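Long-range contacts in fructose-bisphosphate aldolase class I (Thermoproteus tenax, PDB 1W8S), which is an archaeal class I aldolase of the DeoC/LacD family, an enzyme built on a TIM barrel: residues Ala50-Gln61 with Ser72-Gly81; Ala106-Ser117 with Leu139-Gly150. The protein carries 2 engineered substitutions. All blocks are in the same frame, centred on the assembly; numbering follows the deposited sequence.

Both contacts are buried pairings of parallel strands in one barrel, each closing a beta-alpha-beta unit: interaction 1 joins strand 57-60 to 75-81 around helix 62-68, interaction 2 joins strand 108-113 to 141-145 around helix 120-137. Strands 75-81 and 108-113 are neighbours, so the two contacts share a seam where Leu77 O and Asn80 ND2 probably bond to Gly110 N and Thr112 O. Interaction 1 is mostly apolar, and reaches from helix 43-53, where Arg51 lies at the surface, to Lys78 inside the barrel. Interaction 2 continues past its strands into a loop pair that carries Phe146 and Arg148 to the bound 1,6-di-O-phosphono-beta-D-fructofuranose, and its chemistry turns polar there.

Interaction 1: Ala50-Gln61 with Ser72-Gly81; sequences ARDAGFDGVVFQ and SVPLILKLNG
Ala50 CB and Arg51 CG both lean on Val73 CG2 from the end of helix 43-53, the arginine at 3.8 Å. Arg51 NE also donates to a water that donates in turn to Ser72 OG, an oxygen bonded as well to Asp70. A Schellman motif at Gly54 ends the helix. Asp56 sends its carboxylate to Arg15 and Tyr252, and its carbonyl O rests 3.2 Å from Pro74 CG. With CG1 of Val73 anti to the backbone N (chi1 175°), that methyl presses tightly on Gly57 CA, at 3.4 Å. Val58 starts the parallel ladder: its N donates to Pro74 O, and its O receives Ile76 N at 2.9 Å, almost straight at 176°. Val59 shares a face with Ile76 and sets CG1 3.8 Å from Lys78 CB. Phe60 N bonds to Ile76 O and Phe60 O takes Lys78 N, while Leu75 CD1 comes within 3.8 Å of Phe60 CB. Gln61 runs alongside Lys78, whose NZ, above the carbonyl plane, bonds to Asn80 O at 3.1 Å, though crowding by Glu144 leaves this less sure. Val58 and Phe60 spend their backbone groups on segment 72-81, Gly57 and Val59 theirs on Leu21, so the buried polar backbone is satisfied amid apolar packing.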
# COMPACT_ATOMS: atom_id res chain seq x y z
N ALA E 50 20.88 -28.58 19.98
CA ALA E 50 21.75 -27.40 20.01
C ALA E 50 22.55 -27.31 21.29
O ALA E 50 23.72 -27.01 21.26
CB ALA E 50 20.95 -26.09 19.79
N ARG E 51 21.91 -27.59 22.42
CA ARG E 51 22.57 -27.68 23.72
C ARG E 51 23.65 -28.77 23.74
O ARG E 51 24.84 -28.51 23.95
CB ARG E 51 21.52 -28.02 24.78
CG ARG E 51 21.18 -26.92 25.79
CD ARG E 51 20.20 -27.35 26.95
NE ARG E 51 19.64 -28.72 26.87
CZ ARG E 51 20.30 -29.86 27.18
NH1 ARG E 51 21.57 -29.82 27.56
NH2 ARG E 51 19.69 -31.05 27.09
N ASP E 52 23.22 -30.01 23.54
CA ASP E 52 24.09 -31.18 23.61
C ASP E 52 25.28 -31.10 22.67
O ASP E 52 26.35 -31.62 22.98
CB ASP E 52 23.32 -32.46 23.28
CG ASP E 52 22.28 -32.83 24.34
OD1 ASP E 52 22.24 -32.18 25.41
OD2 ASP E 52 21.45 -33.75 24.16
N ALA E 53 25.12 -30.44 21.52
CA ALA E 53 26.20 -30.32 20.56
C ALA E 53 27.10 -29.11 20.86
O ALA E 53 28.19 -29.00 20.31
CB ALA E 53 25.65 -30.24 19.17
N GLY E 54 26.64 -28.22 21.73
CA GLY E 54 27.41 -27.07 22.17
C GLY E 54 27.34 -25.91 21.20
O GLY E 54 28.25 -25.11 21.16
N PHE E 55 26.25 -25.81 20.44
CA PHE E 55 26.08 -24.74 19.45
C PHE E 55 25.77 -23.39 20.11
O PHE E 55 25.41 -23.31 21.30
CB PHE E 55 24.97 -25.12 18.44
CG PHE E 55 25.35 -26.25 17.48
CD1 PHE E 55 26.65 -26.77 17.42
CD2 PHE E 55 24.40 -26.79 16.63
CE1 PHE E 55 26.97 -27.79 16.53
CE2 PHE E 55 24.72 -27.82 15.75
CZ PHE E 55 26.00 -28.32 15.71
N ASP E 56 25.88 -22.32 19.32
CA ASP E 56 25.78 -20.96 19.86
C ASP E 56 24.39 -20.38 19.91
O ASP E 56 24.15 -19.41 20.62
CB ASP E 56 26.63 -20.00 19.03
CG ASP E 56 28.08 -20.39 19.04
OD1 ASP E 56 28.74 -20.18 20.11
OD2 ASP E 56 28.62 -20.95 18.06
N GLY E 57 23.49 -20.95 19.13
CA GLY E 57 22.16 -20.40 18.99
C GLY E 57 21.24 -21.26 18.15
O GLY E 57 21.68 -22.23 17.51
N VAL E 58 19.97 -20.88 18.16
CA VAL E 58 18.94 -21.43 17.31
C VAL E 58 18.20 -20.28 16.61
O VAL E 58 18.14 -19.17 17.15
CB VAL E 58 17.93 -22.27 18.13
CG1 VAL E 58 18.57 -23.52 18.66
CG2 VAL E 58 17.36 -21.45 19.31
N VAL E 59 17.66 -20.53 15.42
CA VAL E 59 16.83 -19.58 14.70
C VAL E 59 15.40 -20.15 14.70
O VAL E 59 15.18 -21.24 14.16
CB VAL E 59 17.30 -19.41 13.26
CG1 VAL E 59 16.46 -18.40 12.51
CG2 VAL E 59 18.76 -18.99 13.21
N PHE E 60 14.45 -19.44 15.32
CA PHE E 60 13.04 -19.85 15.36
C PHE E 60 12.16 -18.72 14.79
O PHE E 60 12.48 -17.55 14.96
CB PHE E 60 12.54 -20.05 16.80
CG PHE E 60 13.05 -21.29 17.53
CD1 PHE E 60 13.71 -22.33 16.89
CD2 PHE E 60 12.78 -21.42 18.89
CE1 PHE E 60 14.13 -23.43 17.60
CE2 PHE E 60 13.18 -22.52 19.61
CZ PHE E 60 13.86 -23.53 18.96
N GLN E 61 11.04 -19.10 14.18
CA GLN E 61 9.92 -18.16 13.94
C GLN E 61 9.20 -17.92 15.26
O GLN E 61 9.34 -18.68 16.21
CB GLN E 61 8.92 -18.73 12.93
CG GLN E 61 9.48 -19.15 11.59
CD GLN E 61 9.69 -18.01 10.65
OE1 GLN E 61 9.10 -16.92 10.80
NE2 GLN E 61 10.51 -18.26 9.63
N SER E 72 17.51 -21.78 26.94
CA SER E 72 18.66 -22.65 27.16
C SER E 72 19.84 -22.46 26.19
O SER E 72 20.96 -22.87 26.47
CB SER E 72 18.21 -24.11 27.14
OG SER E 72 17.71 -24.47 25.86
N VAL E 73 19.56 -21.86 25.04
CA VAL E 73 20.54 -21.54 24.01
C VAL E 73 20.10 -20.18 23.46
O VAL E 73 18.91 -19.97 23.28
CB VAL E 73 20.46 -22.60 22.89
CG1 VAL E 73 21.36 -22.26 21.75
CG2 VAL E 73 20.89 -23.95 23.44
N PRO E 74 21.00 -19.26 23.18
CA PRO E 74 20.59 -17.97 22.59
C PRO E 74 19.70 -18.10 21.35
O PRO E 74 19.87 -18.98 20.51
CB PRO E 74 21.90 -17.30 22.24
CG PRO E 74 22.92 -17.92 23.15
CD PRO E 74 22.45 -19.31 23.43
N LEU E 75 18.73 -17.20 21.24
CA LEU E 75 17.71 -17.27 20.21
C LEU E 75 17.86 -16.10 19.23
O LEU E 75 17.99 -14.97 19.65
CB LEU E 75 16.34 -17.20 20.87
CG LEU E 75 15.14 -16.90 19.98
CD1 LEU E 75 14.90 -18.03 19.01
CD2 LEU E 75 13.92 -16.65 20.85
N ILE E 76 17.82 -16.43 17.93
CA ILE E 76 17.67 -15.49 16.85
C ILE E 76 16.24 -15.68 16.37
O ILE E 76 15.86 -16.77 15.92
CB ILE E 76 18.65 -15.76 15.74
CG1 ILE E 76 20.08 -15.73 16.29
CG2 ILE E 76 18.48 -14.75 14.60
CD1 ILE E 76 21.17 -15.98 15.24
N LEU E 77 15.42 -14.64 16.54
CA LEU E 77 14.02 -14.65 16.09
C LEU E 77 13.96 -14.20 14.64
O LEU E 77 14.29 -13.06 14.28
CB LEU E 77 13.19 -13.77 16.99
CG LEU E 77 11.68 -13.90 17.08
CD1 LEU E 77 11.03 -14.05 15.75
CD2 LEU E 77 11.35 -15.09 17.94
N LYS E 78 13.63 -15.16 13.77
CA LYS E 78 13.44 -14.95 12.35
C LYS E 78 12.10 -14.25 12.14
O LYS E 78 11.05 -14.84 12.42
CB LYS E 78 13.39 -16.32 11.67
CG LYS E 78 13.15 -16.30 10.16
CD LYS E 78 14.08 -15.37 9.50
CE LYS E 78 14.05 -15.49 7.97
NZ LYS E 78 12.77 -15.88 7.43
N LEU E 79 12.14 -12.99 11.74
CA LEU E 79 10.95 -12.12 11.78
C LEU E 79 10.01 -12.31 10.61
O LEU E 79 8.81 -12.14 10.77
CB LEU E 79 11.31 -10.63 11.86
CG LEU E 79 12.13 -10.22 13.08
CD1 LEU E 79 12.74 -8.86 12.80
CD2 LEU E 79 11.26 -10.16 14.30
N ASN E 80 10.53 -12.62 9.43
CA ASN E 80 9.69 -12.76 8.26
C ASN E 80 9.56 -14.22 7.91
O ASN E 80 10.02 -15.08 8.64
CB ASN E 80 10.08 -11.86 7.07
CG ASN E 80 11.53 -11.98 6.60
OD1 ASN E 80 12.37 -12.60 7.25
ND2 ASN E 80 11.83 -11.32 5.48
N GLY E 81 8.90 -14.53 6.81
CA GLY E 81 8.77 -15.91 6.39
C GLY E 81 7.79 -16.04 5.26
O GLY E 81 6.81 -15.27 5.17
O HOH W 1 16.92 -27.43 26.03

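Interaction 2: Ala106-Ser117 with Leu139-Gly150; sequences ASAVGYTIYPGS and LPLVVESFPRGG. Engineered in segment 139-150: Glu144 (natural residue Trp), Phe146 (natural residue Tyr). With FBP (1,6-di-O-phosphono-beta-D-fructofuranose), chain O.
Arg148 and Tyr114 lie side by side and point the same way, the guanidinium tilted 31° from the ring and NH1 3.5 Å from Tyr114 CE1. CG of Arg148 stands anti to the backbone N (chi1 -169°), and a bend at chi3 brings NH2 2.8 Å from O6P of 1,6-di-O-phosphono-beta-D-fructofuranose, a weak bond at 129°. Lys179 holds the same ligand, and Glu155 grips Arg148 NE in a salt bridge. The Tyr114 ring is met at its edge by Phe146 O, 3.2 Å from Tyr114 CD1. Phe146, an engineered residue, turns the edge of its ring to the ligand's O2 and rests CD2 4.0 Å from Thr112 CG2. Thr112 OG1 is modelled as donating to OE2 of the engineered Glu144, but the position of that oxygen is doubtful.

Behind this shell runs the parallel ladder, from Val109 N on Pro140 O to Phe146 N on Ile113 O; Val142 N to Val109 O is short at 2.7 Å. Arg148 N carries the pairing beyond the strands to Pro115 O, within the type II turn Tyr114-Ser117, where Glu120 accepts from Gly116 N.

On the face of Val109, Tyr111 and Ile113 the packing is mostly apolar. Ile113 CD1 sits 3.7 Å from Val143 CG1 and also touches Ser145 OG, which bonds to Ala164 O. Tyr111 OH bonds to Glu126 of helix 120-137, and Leu139 CD2 meets Val109 CG1 at the start of the strands, 3.8 Å away. The barrel thus builds its ligand-facing rim on main-chain bonds, leaving side chains such as Arg148 to reach the phosphate, whose negative charge probably strengthens an otherwise poorly angled bond.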
# COMPACT_ATOMS: atom_id res chain seq x y z
N ALA E 106 14.50 -13.23 22.53
CA ALA E 106 15.50 -13.16 21.46
C ALA E 106 16.72 -12.37 21.90
O ALA E 106 16.58 -11.38 22.59
CB ALA E 106 14.90 -12.51 20.23
N SER E 107 17.90 -12.83 21.49
CA SER E 107 19.16 -12.08 21.61
C SER E 107 19.59 -11.43 20.30
O SER E 107 20.54 -10.65 20.27
CB SER E 107 20.30 -13.02 22.01
OG SER E 107 20.10 -13.49 23.30
N ALA E 108 18.94 -11.82 19.22
CA ALA E 108 19.07 -11.15 17.93
C ALA E 108 17.81 -11.40 17.11
O ALA E 108 16.96 -12.24 17.46
CB ALA E 108 20.28 -11.65 17.19
N VAL E 109 17.71 -10.66 16.01
CA VAL E 109 16.64 -10.85 15.04
C VAL E 109 17.21 -11.11 13.67
O VAL E 109 18.31 -10.64 13.32
CB VAL E 109 15.63 -9.68 14.98
CG1 VAL E 109 14.79 -9.62 16.27
CG2 VAL E 109 16.32 -8.36 14.72
N GLY E 110 16.46 -11.88 12.91
CA GLY E 110 16.80 -12.21 11.54
C GLY E 110 15.74 -11.77 10.57
O GLY E 110 14.55 -11.77 10.85
N TYR E 111 16.17 -11.40 9.38
CA TYR E 111 15.27 -10.95 8.32
C TYR E 111 15.83 -11.33 6.95
O TYR E 111 16.97 -11.00 6.61
CB TYR E 111 15.03 -9.43 8.39
CG TYR E 111 13.91 -8.93 7.50
CD1 TYR E 111 12.60 -8.93 7.95
CD2 TYR E 111 14.16 -8.42 6.21
CE1 TYR E 111 11.56 -8.44 7.15
CE2 TYR E 111 13.15 -7.96 5.41
CZ TYR E 111 11.85 -7.98 5.86
OH TYR E 111 10.86 -7.49 5.05
N THR E 112 15.02 -12.05 6.18
CA THR E 112 15.39 -12.44 4.82
C THR E 112 15.11 -11.37 3.79
O THR E 112 14.02 -10.75 3.79
CB THR E 112 14.68 -13.75 4.44
OG1 THR E 112 15.14 -14.78 5.31
CG2 THR E 112 15.09 -14.21 3.06
N ILE E 113 16.08 -11.14 2.90
CA ILE E 113 15.85 -10.29 1.75
C ILE E 113 16.16 -11.09 0.49
O ILE E 113 17.01 -11.99 0.52
CB ILE E 113 16.65 -9.00 1.79
CG1 ILE E 113 18.17 -9.28 1.86
CG2 ILE E 113 16.21 -8.12 2.93
CD1 ILE E 113 19.04 -8.06 1.67
N TYR E 114 15.44 -10.78 -0.59
CA TYR E 114 15.65 -11.38 -1.91
C TYR E 114 15.98 -10.29 -2.94
O TYR E 114 15.13 -9.88 -3.74
CB TYR E 114 14.44 -12.18 -2.39
CG TYR E 114 13.96 -13.24 -1.44
CD1 TYR E 114 14.76 -14.29 -1.09
CD2 TYR E 114 12.68 -13.17 -0.88
CE1 TYR E 114 14.30 -15.28 -0.19
CE2 TYR E 114 12.23 -14.15 0.03
CZ TYR E 114 13.04 -15.18 0.36
OH TYR E 114 12.59 -16.15 1.22
N PRO E 115 17.21 -9.81 -2.92
CA PRO E 115 17.67 -8.86 -3.94
C PRO E 115 17.40 -9.38 -5.33
O PRO E 115 17.54 -10.58 -5.60
CB PRO E 115 19.16 -8.74 -3.66
CG PRO E 115 19.30 -9.07 -2.24
CD PRO E 115 18.25 -10.09 -1.94
N GLY E 116 16.98 -8.48 -6.20
CA GLY E 116 16.59 -8.82 -7.56
C GLY E 116 15.09 -9.06 -7.73
O GLY E 116 14.56 -8.88 -8.82
N SER E 117 14.40 -9.47 -6.67
CA SER E 117 12.98 -9.77 -6.77
C SER E 117 12.21 -8.55 -7.27
O SER E 117 12.59 -7.41 -6.97
CB SER E 117 12.41 -10.22 -5.43
OG SER E 117 11.03 -10.39 -5.54
N LEU E 139 19.15 -5.02 19.81
CA LEU E 139 19.18 -6.42 19.36
C LEU E 139 19.91 -6.45 18.02
O LEU E 139 19.47 -5.77 17.10
CB LEU E 139 17.75 -6.92 19.16
CG LEU E 139 17.32 -8.17 19.91
CD1 LEU E 139 17.72 -8.10 21.35
CD2 LEU E 139 15.84 -8.41 19.76
N PRO E 140 21.01 -7.20 17.88
CA PRO E 140 21.68 -7.34 16.58
C PRO E 140 20.75 -7.84 15.48
O PRO E 140 19.93 -8.68 15.74
CB PRO E 140 22.77 -8.36 16.85
CG PRO E 140 23.02 -8.25 18.31
CD PRO E 140 21.70 -7.98 18.93
N LEU E 141 20.90 -7.29 14.27
CA LEU E 141 20.17 -7.69 13.09
C LEU E 141 21.02 -8.58 12.22
O LEU E 141 22.10 -8.17 11.79
CB LEU E 141 19.77 -6.45 12.32
CG LEU E 141 19.12 -6.63 10.96
CD1 LEU E 141 17.80 -7.34 11.11
CD2 LEU E 141 19.01 -5.25 10.28
N VAL E 142 20.51 -9.78 11.95
CA VAL E 142 21.13 -10.72 11.01
C VAL E 142 20.31 -10.65 9.73
O VAL E 142 19.10 -10.96 9.76
CB VAL E 142 21.14 -12.18 11.53
CG1 VAL E 142 21.96 -13.10 10.54
CG2 VAL E 142 21.65 -12.24 12.94
N VAL E 143 20.92 -10.19 8.65
CA VAL E 143 20.25 -10.14 7.37
C VAL E 143 20.66 -11.40 6.62
O VAL E 143 21.86 -11.67 6.43
CB VAL E 143 20.64 -8.93 6.56
CG1 VAL E 143 20.08 -8.99 5.09
CG2 VAL E 143 20.25 -7.63 7.29
N GLU E 144 19.64 -12.13 6.20
CA GLU E 144 19.76 -13.35 5.41
C GLU E 144 19.55 -12.91 3.97
O GLU E 144 18.45 -12.57 3.58
CB GLU E 144 18.71 -14.36 5.93
CG GLU E 144 18.59 -14.26 7.46
CD GLU E 144 17.51 -15.11 8.13
OE1 GLU E 144 17.81 -15.83 9.14
OE2 GLU E 144 16.32 -14.97 7.70
N SER E 145 20.64 -12.81 3.22
CA SER E 145 20.64 -12.17 1.91
C SER E 145 20.76 -13.22 0.83
O SER E 145 21.86 -13.80 0.62
CB SER E 145 21.83 -11.21 1.83
OG SER E 145 21.75 -10.37 0.67
N PHE E 146 19.65 -13.44 0.14
CA PHE E 146 19.49 -14.52 -0.85
C PHE E 146 18.89 -13.96 -2.12
O PHE E 146 17.67 -14.02 -2.32
CB PHE E 146 18.54 -15.61 -0.35
CG PHE E 146 19.01 -16.33 0.88
CD1 PHE E 146 20.30 -16.83 0.98
CD2 PHE E 146 18.15 -16.51 1.96
CE1 PHE E 146 20.73 -17.52 2.10
CE2 PHE E 146 18.56 -17.18 3.09
CZ PHE E 146 19.87 -17.70 3.17
N PRO E 147 19.73 -13.41 -2.99
CA PRO E 147 19.25 -12.93 -4.29
C PRO E 147 18.49 -13.98 -5.02
O PRO E 147 18.89 -15.13 -5.09
CB PRO E 147 20.56 -12.55 -5.04
CG PRO E 147 21.51 -12.20 -3.94
CD PRO E 147 21.16 -13.11 -2.80
N ARG E 148 17.34 -13.58 -5.56
CA ARG E 148 16.40 -14.50 -6.15
C ARG E 148 15.37 -13.67 -6.87
O ARG E 148 14.87 -12.70 -6.31
CB ARG E 148 15.69 -15.31 -5.06
CG ARG E 148 14.89 -16.46 -5.55
CD ARG E 148 14.40 -17.34 -4.42
NE ARG E 148 15.53 -18.00 -3.76
CZ ARG E 148 15.50 -18.51 -2.54
NH1 ARG E 148 14.41 -18.42 -1.80
NH2 ARG E 148 16.59 -19.09 -2.03
N GLY E 149 15.00 -14.12 -8.07
CA GLY E 149 14.09 -13.38 -8.95
C GLY E 149 14.90 -12.43 -9.80
O GLY E 149 16.14 -12.45 -9.74
N GLY E 150 14.22 -11.64 -10.61
CA GLY E 150 14.89 -10.73 -11.53
C GLY E 150 15.88 -11.44 -12.44
O GLY E 150 15.56 -12.45 -13.07
P1 FBP O . 19.77 -25.08 5.94
O1P FBP O . 18.84 -26.22 6.12
O2P FBP O . 21.22 -25.31 6.47
O3P FBP O . 19.91 -24.61 4.49
O1 FBP O . 19.17 -23.88 6.80
C1 FBP O . 19.75 -22.59 6.76
C2 FBP O . 18.78 -21.63 6.04
O2 FBP O . 19.39 -20.33 5.92
C3 FBP O . 17.42 -21.49 6.73
O3 FBP O . 17.40 -20.64 7.86
C4 FBP O . 16.57 -20.97 5.57
O4 FBP O . 15.18 -21.20 5.69
C5 FBP O . 17.12 -21.79 4.41
O5 FBP O . 18.50 -22.07 4.71
C6 FBP O . 16.99 -21.02 3.10
O6 FBP O . 17.60 -21.77 2.06
P2 FBP O . 16.78 -22.18 0.73
O4P FBP O . 17.27 -23.55 0.34
O5P FBP O . 15.28 -22.10 1.00
O6P FBP O . 17.19 -21.29 -0.46